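Local coordinates for dihydrodipicolinate reductase N-terminus domain-containing protein (Mycobacterium smegmatis, PDB 6IAQ) that acts as an NADP-dependent amine dehydrogenase, probably interconverting ketones and amines, and binds its cofactor in a Rossmann-type domain, at residues 13-19 / 79-83; 82-86 / 200-204; 110-114 / 324-328. All blocks are in the same frame, centred on the assembly; numbering follows the deposited sequence.

Contact 1: 13-19 / 79-83. With NAP (NADP nicotinamide-adenine-dinucleotide phosphate), chain F.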
loop_
_atom_site.group_PDB
_atom_site.type_symbol
_atom_site.label_atom_id
_atom_site.label_comp_id
_atom_site.label_asym_id
_atom_site.label_seq_id
_atom_site.Cartn_x
_atom_site.Cartn_y
_atom_site.Cartn_z
ATOM N N TYR A 13 9.722 -20.100 -17.925
ATOM C CA TYR A 13 9.735 -21.449 -17.345
ATOM C C TYR A 13 8.277 -21.860 -17.090
ATOM O O TYR A 13 7.657 -21.385 -16.090
ATOM C CB TYR A 13 10.615 -21.420 -16.100
ATOM C CG TYR A 13 11.225 -22.727 -15.671
ATOM C CD1 TYR A 13 10.590 -23.938 -15.903
ATOM C CD2 TYR A 13 12.424 -22.744 -14.991
ATOM C CE1 TYR A 13 11.126 -25.125 -15.443
ATOM C CE2 TYR A 13 12.988 -23.929 -14.553
ATOM C CZ TYR A 13 12.343 -25.126 -14.797
ATOM O OH TYR A 13 12.879 -26.298 -14.355
ATOM N N GLY A 14 7.756 -22.729 -17.969
ATOM C CA GLY A 14 6.329 -23.050 -18.090
ATOM C C GLY A 14 5.698 -22.087 -19.069
ATOM O O GLY A 14 6.110 -20.911 -19.119
ATOM N N VAL A 15 4.767 -22.569 -19.876
ATOM C CA VAL A 15 4.120 -21.788 -20.958
ATOM C C VAL A 15 2.617 -22.045 -20.878
ATOM O O VAL A 15 2.017 -22.395 -21.908
ATOM C CB VAL A 15 4.701 -22.125 -22.336
ATOM C CG1 VAL A 15 4.284 -21.066 -23.336
ATOM C CG2 VAL A 15 6.211 -22.220 -22.294
ATOM N N GLY A 16 2.040 -21.848 -19.691
ATOM C CA GLY A 16 0.624 -22.157 -19.458
ATOM C C GLY A 16 -0.203 -20.905 -19.463
ATOM O O GLY A 16 0.200 -19.909 -20.121
ATOM N N ALA A 17 -1.325 -20.912 -18.754
ATOM C CA ALA A 17 -2.271 -19.768 -18.768
ATOM C C ALA A 17 -1.534 -18.489 -18.319
ATOM O O ALA A 17 -1.673 -17.432 -18.995
ATOM C CB ALA A 17 -3.452 -20.071 -17.877
ATOM N N MET A 18 -0.771 -18.553 -17.231
ATOM C CA MET A 18 -0.146 -17.324 -16.664
ATOM C C MET A 18 1.079 -16.910 -17.504
ATOM O O MET A 18 1.144 -15.734 -17.902
ATOM C CB MET A 18 0.229 -17.481 -15.186
ATOM C CG MET A 18 -1.013 -17.621 -14.261
ATOM S SD MET A 18 -2.220 -16.298 -14.456
ATOM C CE MET A 18 -3.353 -16.951 -15.683
ATOM N N ASN A 19 1.998 -17.814 -17.813
ATOM C CA ASN A 19 3.232 -17.419 -18.557
ATOM C C ASN A 19 2.887 -16.976 -19.973
ATOM O O ASN A 19 3.664 -16.178 -20.522
ATOM C CB ASN A 19 4.360 -18.437 -18.486
ATOM C CG ASN A 19 5.352 -18.089 -17.400
ATOM O OD1 ASN A 19 5.254 -17.010 -16.806
ATOM N ND2 ASN A 19 6.299 -18.979 -17.120
ATOM N N VAL A 79 11.481 -16.870 -15.244
ATOM C CA VAL A 79 10.116 -16.391 -14.891
ATOM C C VAL A 79 9.214 -17.637 -14.835
ATOM O O VAL A 79 8.953 -18.200 -15.884
ATOM C CB VAL A 79 9.651 -15.348 -15.910
ATOM C CG1 VAL A 79 8.300 -14.794 -15.538
ATOM C CG2 VAL A 79 10.685 -14.223 -16.064
ATOM N N ILE A 80 8.912 -18.123 -13.636
ATOM C CA ILE A 80 8.365 -19.483 -13.419
ATOM C C ILE A 80 6.862 -19.386 -13.124
ATOM O O ILE A 80 6.465 -18.746 -12.126
ATOM C CB ILE A 80 9.098 -20.206 -12.294
ATOM C CG1 ILE A 80 10.622 -20.180 -12.513
ATOM C CG2 ILE A 80 8.574 -21.635 -12.172
ATOM C CD1 ILE A 80 11.397 -20.791 -11.374
ATOM N N ALA A 81 6.064 -20.059 -13.945
ATOM C CA ALA A 81 4.624 -20.277 -13.679
ATOM C C ALA A 81 4.324 -21.756 -13.947
ATOM O O ALA A 81 3.781 -22.055 -15.063
ATOM C CB ALA A 81 3.819 -19.348 -14.519
ATOM N N VAL A 82 4.679 -22.631 -13.010
ATOM C CA VAL A 82 4.457 -24.093 -13.247
ATOM C C VAL A 82 3.654 -24.716 -12.111
ATOM O O VAL A 82 2.661 -25.342 -12.466
ATOM C CB VAL A 82 5.711 -24.908 -13.658
ATOM C CG1 VAL A 82 6.853 -24.063 -14.168
ATOM C CG2 VAL A 82 6.137 -25.960 -12.655
ATOM N N ASN A 83 4.031 -24.569 -10.843
ATOM C CA ASN A 83 3.347 -25.249 -9.711
ATOM C C ASN A 83 3.351 -24.347 -8.462
ATOM O O ASN A 83 3.869 -23.200 -8.549
ATOM C CB ASN A 83 3.957 -26.624 -9.448
ATOM C CG ASN A 83 5.461 -26.556 -9.288
ATOM O OD1 ASN A 83 5.979 -25.542 -8.809
ATOM N ND2 ASN A 83 6.154 -27.615 -9.716
HETATM P PA NAP F . -1.221 -24.019 -16.201
HETATM O O1A NAP F . -1.889 -23.314 -17.286
HETATM O O2A NAP F . -1.553 -25.485 -15.791
HETATM O O5B NAP F . 0.378 -23.919 -16.517
HETATM C C5B NAP F . 1.355 -24.735 -15.856
HETATM C C4B NAP F . 2.521 -24.940 -16.813
HETATM O O4B NAP F . 3.571 -25.684 -16.200
HETATM C C3B NAP F . 2.166 -25.696 -18.122
HETATM O O3B NAP F . 2.690 -24.853 -19.177
HETATM C C2B NAP F . 2.950 -27.006 -18.095
HETATM O O2B NAP F . 3.509 -27.381 -19.373
HETATM C C1B NAP F . 4.101 -26.561 -17.247
HETATM N N9A NAP F . 4.864 -27.592 -16.545
HETATM C C8A NAP F . 4.447 -28.502 -15.642
HETATM N N7A NAP F . 5.514 -29.177 -15.201
HETATM C C5A NAP F . 6.613 -28.626 -15.770
HETATM C C6A NAP F . 8.085 -28.819 -15.735
HETATM N N6A NAP F . 8.632 -29.760 -14.977
HETATM N N1A NAP F . 8.849 -28.034 -16.492
HETATM C C2A NAP F . 8.362 -27.051 -17.277
HETATM N N3A NAP F . 7.038 -26.796 -17.374
HETATM C C4A NAP F . 6.179 -27.583 -16.665
HETATM O O3 NAP F . -1.346 -23.200 -14.780
HETATM P PN NAP F . -1.268 -21.552 -14.614
HETATM O O1N NAP F . -2.619 -20.919 -14.485
HETATM O O2N NAP F . -0.326 -20.966 -15.606
HETATM O O5D NAP F . -0.610 -21.683 -13.162
HETATM C C5D NAP F . 0.719 -22.137 -12.880
HETATM C C4D NAP F . 1.084 -22.112 -11.423
HETATM O O4D NAP F . 1.092 -20.712 -10.991
HETATM C C3D NAP F . 0.109 -22.901 -10.594
HETATM O O3D NAP F . 0.744 -23.671 -9.590
HETATM C C2D NAP F . -0.756 -21.805 -9.957
HETATM O O2D NAP F . -1.336 -22.292 -8.739
HETATM C C1D NAP F . 0.276 -20.647 -9.824
HETATM N N1N NAP F . -0.382 -19.329 -9.765
HETATM C C2N NAP F . -0.043 -18.520 -8.779
HETATM C C3N NAP F . -0.684 -17.296 -8.653
HETATM C C7N NAP F . -0.293 -16.314 -7.570
HETATM O O7N NAP F . -1.025 -15.334 -7.444
HETATM N N7N NAP F . 0.812 -16.491 -6.824
HETATM C C4N NAP F . -1.663 -16.942 -9.582
HETATM C C5N NAP F . -1.999 -17.811 -10.616
HETATM C C6N NAP F . -1.321 -19.003 -10.671
HETATM P P2B NAP F . 2.598 -27.725 -20.640
HETATM O O1X NAP F . 1.923 -26.463 -21.094
HETATM O O2X NAP F . 3.598 -28.065 -21.743
HETATM O O3X NAP F . 1.760 -28.856 -20.035
HETATM O O HOH W 1 2.065 -20.869 -16.848
#
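The dinucleotide-binding end of a Rossmann fold is built here: strand 9-13 runs into the glycine-containing turn 14-16 and then helix 17-28, beside the parallel strand 77-80. Backbone bonds run from Y13 N to V79 O and from A81 N to Y13 O, the second 3.0 Å long. The carboxamide of N19, reaching back from the helix, ties the turn to strand 77-80. Its ND2 donates to G14 O at 2.8 Å, nearly in its own amide plane, and to V79 O at 3.0 Å from above the carbonyl plane. Y13 N meets V79 O from the opposite face, so two donors grip that oxygen. A81 CB sits 3.5 Å from N19 CG, while N19 OD1 is buried without a polar partner. G14, at phi 89°, turns its CA toward A81 O and V82 CG1. Y13 and I80 lie side by side, and the tyrosine ring, its CG anti to the backbone N (chi1 -156°), presents its edge to the adenine. At the helix start A17 N and M18 N each donate to a cofactor phosphate oxygen, O1A and O2N. One water accepts from N19 N and donates to both NAP O2N and A81 O, the latter at 2.7 Å.

Contact 2: 82-86 / 200-204. With NAP (NADP nicotinamide-adenine-dinucleotide phosphate), chain F.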
loop_
_atom_site.group_PDB
_atom_site.type_symbol
_atom_site.label_atom_id
_atom_site.label_comp_id
_atom_site.label_asym_id
_atom_site.label_seq_id
_atom_site.Cartn_x
_atom_site.Cartn_y
_atom_site.Cartn_z
ATOM N N VAL A 82 4.679 -22.631 -13.010
ATOM C CA VAL A 82 4.457 -24.093 -13.247
ATOM C C VAL A 82 3.654 -24.716 -12.111
ATOM O O VAL A 82 2.661 -25.342 -12.466
ATOM C CB VAL A 82 5.711 -24.908 -13.658
ATOM C CG1 VAL A 82 6.853 -24.063 -14.168
ATOM C CG2 VAL A 82 6.137 -25.960 -12.655
ATOM N N ASN A 83 4.031 -24.569 -10.843
ATOM C CA ASN A 83 3.347 -25.249 -9.711
ATOM C C ASN A 83 3.351 -24.347 -8.462
ATOM O O ASN A 83 3.869 -23.200 -8.549
ATOM C CB ASN A 83 3.957 -26.624 -9.448
ATOM C CG ASN A 83 5.461 -26.556 -9.288
ATOM O OD1 ASN A 83 5.979 -25.542 -8.809
ATOM N ND2 ASN A 83 6.154 -27.615 -9.716
ATOM N N SER A 84 2.815 -24.847 -7.338
ATOM C CA SER A 84 2.402 -24.029 -6.168
ATOM C C SER A 84 3.256 -24.343 -4.937
ATOM O O SER A 84 3.646 -23.403 -4.233
ATOM C CB SER A 84 0.937 -24.266 -5.868
ATOM O OG SER A 84 0.120 -23.794 -6.932
ATOM N N TYR A 85 3.477 -25.623 -4.642
ATOM C CA TYR A 85 4.004 -26.104 -3.337
ATOM C C TYR A 85 5.493 -26.440 -3.501
ATOM O O TYR A 85 5.870 -26.996 -4.528
ATOM C CB TYR A 85 3.129 -27.254 -2.837
ATOM C CG TYR A 85 1.655 -26.948 -2.876
ATOM C CD1 TYR A 85 1.124 -25.914 -2.116
ATOM C CD2 TYR A 85 0.802 -27.611 -3.735
ATOM C CE1 TYR A 85 -0.225 -25.597 -2.156
ATOM C CE2 TYR A 85 -0.551 -27.300 -3.804
ATOM C CZ TYR A 85 -1.066 -26.291 -3.005
ATOM O OH TYR A 85 -2.387 -25.977 -3.079
ATOM N N LEU A 86 6.314 -26.054 -2.522
ATOM C CA LEU A 86 7.799 -26.204 -2.549
ATOM C C LEU A 86 8.184 -27.680 -2.787
ATOM O O LEU A 86 9.240 -27.950 -3.429
ATOM C CB LEU A 86 8.400 -25.669 -1.250
ATOM C CG LEU A 86 9.778 -25.019 -1.367
ATOM C CD1 LEU A 86 9.925 -24.169 -2.617
ATOM C CD2 LEU A 86 10.120 -24.210 -0.135
ATOM N N PRO A 200 -1.076 -30.258 1.133
ATOM C CA PRO A 200 -0.186 -29.096 1.141
ATOM C C PRO A 200 -0.685 -27.975 2.047
ATOM O O PRO A 200 -1.887 -27.915 2.346
ATOM C CB PRO A 200 -0.088 -28.610 -0.316
ATOM C CG PRO A 200 -1.083 -29.420 -1.094
ATOM C CD PRO A 200 -1.574 -30.559 -0.204
ATOM N N PRO A 201 0.211 -27.048 2.450
ATOM C CA PRO A 201 -0.201 -25.878 3.219
ATOM C C PRO A 201 -1.155 -25.016 2.358
ATOM O O PRO A 201 -1.098 -25.026 1.135
ATOM C CB PRO A 201 1.115 -25.140 3.532
ATOM C CG PRO A 201 2.065 -25.555 2.398
ATOM C CD PRO A 201 1.637 -26.982 2.051
ATOM N N THR A 202 -2.075 -24.340 3.018
ATOM C CA THR A 202 -3.028 -23.406 2.372
ATOM C C THR A 202 -2.261 -22.168 1.901
ATOM O O THR A 202 -1.295 -21.745 2.559
ATOM C CB THR A 202 -4.196 -23.065 3.303
ATOM O OG1 THR A 202 -3.636 -22.423 4.457
ATOM C CG2 THR A 202 -4.995 -24.301 3.669
ATOM N N PHE A 203 -2.707 -21.579 0.793
ATOM C CA PHE A 203 -2.163 -20.292 0.285
ATOM C C PHE A 203 -2.187 -19.251 1.404
ATOM O O PHE A 203 -1.198 -18.501 1.570
ATOM C CB PHE A 203 -2.966 -19.797 -0.916
ATOM C CG PHE A 203 -2.909 -20.673 -2.146
ATOM C CD1 PHE A 203 -2.113 -21.818 -2.208
ATOM C CD2 PHE A 203 -3.616 -20.308 -3.274
ATOM C CE1 PHE A 203 -2.067 -22.589 -3.359
ATOM C CE2 PHE A 203 -3.555 -21.074 -4.424
ATOM C CZ PHE A 203 -2.775 -22.201 -4.465
ATOM N N GLY A 204 -3.280 -19.226 2.151
ATOM C CA GLY A 204 -3.511 -18.225 3.201
ATOM C C GLY A 204 -2.552 -18.372 4.362
ATOM O O GLY A 204 -2.224 -17.355 4.987
HETATM P PA NAP F . -1.221 -24.019 -16.201
HETATM O O1A NAP F . -1.889 -23.314 -17.286
HETATM O O2A NAP F . -1.553 -25.485 -15.791
HETATM O O5B NAP F . 0.378 -23.919 -16.517
HETATM C C5B NAP F . 1.355 -24.735 -15.856
HETATM C C4B NAP F . 2.521 -24.940 -16.813
HETATM O O4B NAP F . 3.571 -25.684 -16.200
HETATM C C3B NAP F . 2.166 -25.696 -18.122
HETATM O O3B NAP F . 2.690 -24.853 -19.177
HETATM C C2B NAP F . 2.950 -27.006 -18.095
HETATM O O2B NAP F . 3.509 -27.381 -19.373
HETATM C C1B NAP F . 4.101 -26.561 -17.247
HETATM N N9A NAP F . 4.864 -27.592 -16.545
HETATM C C8A NAP F . 4.447 -28.502 -15.642
HETATM N N7A NAP F . 5.514 -29.177 -15.201
HETATM C C5A NAP F . 6.613 -28.626 -15.770
HETATM C C6A NAP F . 8.085 -28.819 -15.735
HETATM N N6A NAP F . 8.632 -29.760 -14.977
HETATM N N1A NAP F . 8.849 -28.034 -16.492
HETATM C C2A NAP F . 8.362 -27.051 -17.277
HETATM N N3A NAP F . 7.038 -26.796 -17.374
HETATM C C4A NAP F . 6.179 -27.583 -16.665
HETATM O O3 NAP F . -1.346 -23.200 -14.780
HETATM P PN NAP F . -1.268 -21.552 -14.614
HETATM O O1N NAP F . -2.619 -20.919 -14.485
HETATM O O2N NAP F . -0.326 -20.966 -15.606
HETATM O O5D NAP F . -0.610 -21.683 -13.162
HETATM C C5D NAP F . 0.719 -22.137 -12.880
HETATM C C4D NAP F . 1.084 -22.112 -11.423
HETATM O O4D NAP F . 1.092 -20.712 -10.991
HETATM C C3D NAP F . 0.109 -22.901 -10.594
HETATM O O3D NAP F . 0.744 -23.671 -9.590
HETATM C C2D NAP F . -0.756 -21.805 -9.957
HETATM O O2D NAP F . -1.336 -22.292 -8.739
HETATM C C1D NAP F . 0.276 -20.647 -9.824
HETATM N N1N NAP F . -0.382 -19.329 -9.765
HETATM C C2N NAP F . -0.043 -18.520 -8.779
HETATM C C3N NAP F . -0.684 -17.296 -8.653
HETATM C C7N NAP F . -0.293 -16.314 -7.570
HETATM O O7N NAP F . -1.025 -15.334 -7.444
HETATM N N7N NAP F . 0.812 -16.491 -6.824
HETATM C C4N NAP F . -1.663 -16.942 -9.582
HETATM C C5N NAP F . -1.999 -17.811 -10.616
HETATM C C6N NAP F . -1.321 -19.003 -10.671
HETATM P P2B NAP F . 2.598 -27.725 -20.640
HETATM O O1X NAP F . 1.923 -26.463 -21.094
HETATM O O2X NAP F . 3.598 -28.065 -21.743
HETATM O O3X NAP F . 1.760 -28.856 -20.035
HETATM O O HOH W 2 -3.298 -25.234 -0.630
#
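Y85 meets P200 at a junction between the Rossmann-type cofactor domain and the C-terminal part of the chain, where the loop leading to helix 86-98 faces the start of helix 203-215. P200 lays its ring over one face of the Y85 ring in a CH-pi contact, CB standing 3.3 Å from the ring centroid and only 7° off the normal. S84 CB lies over the opposite face, so the phenol is held between a proline and its own neighbour. P201 follows with its CD 4.3 Å from Y85 CD1, and its carbonyl oxygen is bridged by a water to Y85 OH. T202 turns away and N-caps the helix, OG1 accepting from R205 N. The F203 side chain then crosses that of Y85 at about a right angle, with Y85 CE1 at the edge of the phenylalanine ring, in its plane, and F203 CE1 3.4 Å from Y85 OH. The cofactor lies beyond S84, whose OG, also hydrogen-bonded to E108, reaches the nicotinamide ribose. With OG beside the backbone N (chi1 -65°), the hydroxyl accepts a hydrogen bond from NAP O3D, the O3D-to-S84 OG distance being 2.7 Å.

Contact 3: 110-114 / 324-328; sequences MLYPW and IVTVD
With chi1 of T326 at 56°, OG1 sits between the backbone N and the carbonyl carbon and CG2 swings to the backbone N side, where the methyl meets L111 O at 3.6 Å and Y112 CD1 at 3.8 Å. The hydroxyl donates to D328 OD1 on its syn side at 2.7 Å. That oxygen lies at the edge of the Y112 ring, whose plane is 60° from the carboxylate. W114 holds CG beside the backbone N (chi1 -59°), which places CD1 over one face of the Y112 ring and sends the indole toward I324 from the opposite direction: CZ2 touches I324 CG2 at 3.7 Å. M110 CE and P113 CG also pack on I324, more loosely. At the other end L111 and V327 cross at about a right angle, L111 CD1 touching V327 CG2 at 3.9 Å. No direct hydrogen bond joins the segments, but two waters do. One donates to L111 O and accepts from V327 N; the other accepts from W114 NE1 and donates to T326 OG1 at 2.6 Å. This mixed apolar and water-bridged seam joins the loop after strand 102-105 to the chain leaving edge strand 323-324, the sixth strand of the parallel Rossmann-type sheet.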
loop_
_atom_site.group_PDB
_atom_site.type_symbol
_atom_site.label_atom_id
_atom_site.label_comp_id
_atom_site.label_asym_id
_atom_site.label_seq_id
_atom_site.Cartn_x
_atom_site.Cartn_y
_atom_site.Cartn_z
ATOM N N MET A 110 5.915 -20.209 -2.071
ATOM C CA MET A 110 7.189 -19.448 -2.103
ATOM C C MET A 110 6.940 -17.990 -1.670
ATOM O O MET A 110 7.916 -17.272 -1.472
ATOM C CB MET A 110 7.827 -19.479 -3.494
ATOM C CG MET A 110 8.759 -20.667 -3.711
ATOM S SD MET A 110 10.226 -20.585 -2.620
ATOM C CE MET A 110 11.104 -19.207 -3.338
ATOM N N LEU A 111 5.684 -17.547 -1.525
ATOM C CA LEU A 111 5.400 -16.163 -1.041
ATOM C C LEU A 111 6.151 -15.951 0.276
ATOM O O LEU A 111 6.788 -14.854 0.449
ATOM C CB LEU A 111 3.890 -15.976 -0.849
ATOM C CG LEU A 111 3.471 -14.583 -0.374
ATOM C CD1 LEU A 111 3.625 -13.565 -1.483
ATOM C CD2 LEU A 111 2.041 -14.636 0.159
ATOM N N TYR A 112 6.081 -16.945 1.155
ATOM C CA TYR A 112 6.763 -16.936 2.464
ATOM C C TYR A 112 6.881 -18.377 2.945
ATOM O O TYR A 112 6.003 -18.869 3.651
ATOM C CB TYR A 112 6.027 -16.041 3.465
ATOM C CG TYR A 112 6.917 -15.611 4.606
ATOM C CD1 TYR A 112 7.720 -14.476 4.511
ATOM C CD2 TYR A 112 7.011 -16.391 5.749
ATOM C CE1 TYR A 112 8.576 -14.117 5.546
ATOM C CE2 TYR A 112 7.857 -16.046 6.791
ATOM C CZ TYR A 112 8.642 -14.912 6.680
ATOM O OH TYR A 112 9.472 -14.568 7.698
ATOM N N PRO A 113 7.931 -19.112 2.503
ATOM C CA PRO A 113 7.993 -20.559 2.716
ATOM C C PRO A 113 8.715 -21.045 3.974
ATOM O O PRO A 113 8.672 -22.249 4.228
ATOM C CB PRO A 113 8.782 -20.978 1.473
ATOM C CG PRO A 113 9.813 -19.880 1.317
ATOM C CD PRO A 113 9.046 -18.625 1.671
ATOM N N TRP A 114 9.320 -20.133 4.742
ATOM C CA TRP A 114 10.256 -20.474 5.842
ATOM C C TRP A 114 9.571 -21.387 6.884
ATOM O O TRP A 114 10.256 -22.295 7.405
ATOM C CB TRP A 114 10.774 -19.198 6.502
ATOM C CG TRP A 114 11.500 -18.282 5.572
ATOM C CD1 TRP A 114 11.013 -17.122 5.056
ATOM C CD2 TRP A 114 12.827 -18.441 5.030
ATOM N NE1 TRP A 114 11.950 -16.555 4.228
ATOM C CE2 TRP A 114 13.080 -17.321 4.209
ATOM C CE3 TRP A 114 13.835 -19.397 5.173
ATOM C CZ2 TRP A 114 14.286 -17.136 3.523
ATOM C CZ3 TRP A 114 15.027 -19.217 4.506
ATOM C CH2 TRP A 114 15.260 -18.105 3.677
ATOM N N ILE A 324 16.835 -16.660 -0.984
ATOM C CA ILE A 324 15.363 -16.464 -0.990
ATOM C C ILE A 324 15.111 -15.059 -0.443
ATOM O O ILE A 324 15.444 -14.823 0.733
ATOM C CB ILE A 324 14.622 -17.535 -0.160
ATOM C CG1 ILE A 324 14.747 -18.923 -0.792
ATOM C CG2 ILE A 324 13.149 -17.157 0.022
ATOM C CD1 ILE A 324 14.066 -19.991 0.050
ATOM N N VAL A 325 14.587 -14.165 -1.274
ATOM C CA VAL A 325 14.172 -12.808 -0.815
ATOM C C VAL A 325 12.649 -12.707 -0.975
ATOM O O VAL A 325 12.167 -12.773 -2.113
ATOM C CB VAL A 325 14.931 -11.701 -1.571
ATOM C CG1 VAL A 325 14.496 -10.329 -1.053
ATOM C CG2 VAL A 325 16.453 -11.842 -1.434
ATOM N N THR A 326 11.927 -12.581 0.123
ATOM C CA THR A 326 10.454 -12.463 0.170
ATOM C C THR A 326 10.027 -11.014 -0.099
ATOM O O THR A 326 10.785 -10.073 0.186
ATOM C CB THR A 326 9.920 -12.993 1.501
ATOM O OG1 THR A 326 10.578 -12.280 2.554
ATOM C CG2 THR A 326 10.164 -14.475 1.650
ATOM N N VAL A 327 8.831 -10.853 -0.645
ATOM C CA VAL A 327 8.352 -9.568 -1.231
ATOM C C VAL A 327 8.142 -8.495 -0.152
ATOM O O VAL A 327 8.201 -7.322 -0.491
ATOM C CB VAL A 327 7.077 -9.815 -2.051
ATOM C CG1 VAL A 327 7.429 -10.590 -3.323
ATOM C CG2 VAL A 327 5.983 -10.485 -1.220
ATOM N N ASP A 328 7.891 -8.875 1.087
ATOM C CA ASP A 328 7.822 -7.939 2.240
ATOM C C ASP A 328 9.167 -7.226 2.439
ATOM O O ASP A 328 9.145 -6.134 3.012
ATOM C CB ASP A 328 7.430 -8.677 3.519
ATOM C CG ASP A 328 8.395 -9.801 3.873
ATOM O OD1 ASP A 328 8.464 -10.777 3.122
ATOM O OD2 ASP A 328 9.058 -9.680 4.893
HETATM O O HOH W 3 8.053 -13.530 -1.479
HETATM O O HOH W 4 12.354 -13.635 3.866
#

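Contacts 1 and 2 both touch the cofactor and share V82 and N83, the loop that leaves strand 77-80; their centres lie about 15 Å apart. Contact 1 is buried and relies on direct backbone hydrogen bonds plus those of one side-chain amide, as suits neighbouring strands. Contact 2, only partly buried, rests on rings and a water bridge. Contact 3 is buried too yet, like contact 2, lacks direct hydrogen bonds, using mixed aliphatic and aromatic packing and two bridging waters. It does not touch contact 1 but packs on contact 2, L86 CD1 3.6 Å from M110 SD. Helix 203-215 unites these two: it begins in contact 2 and carries V207 and A210 against L111 and Y112.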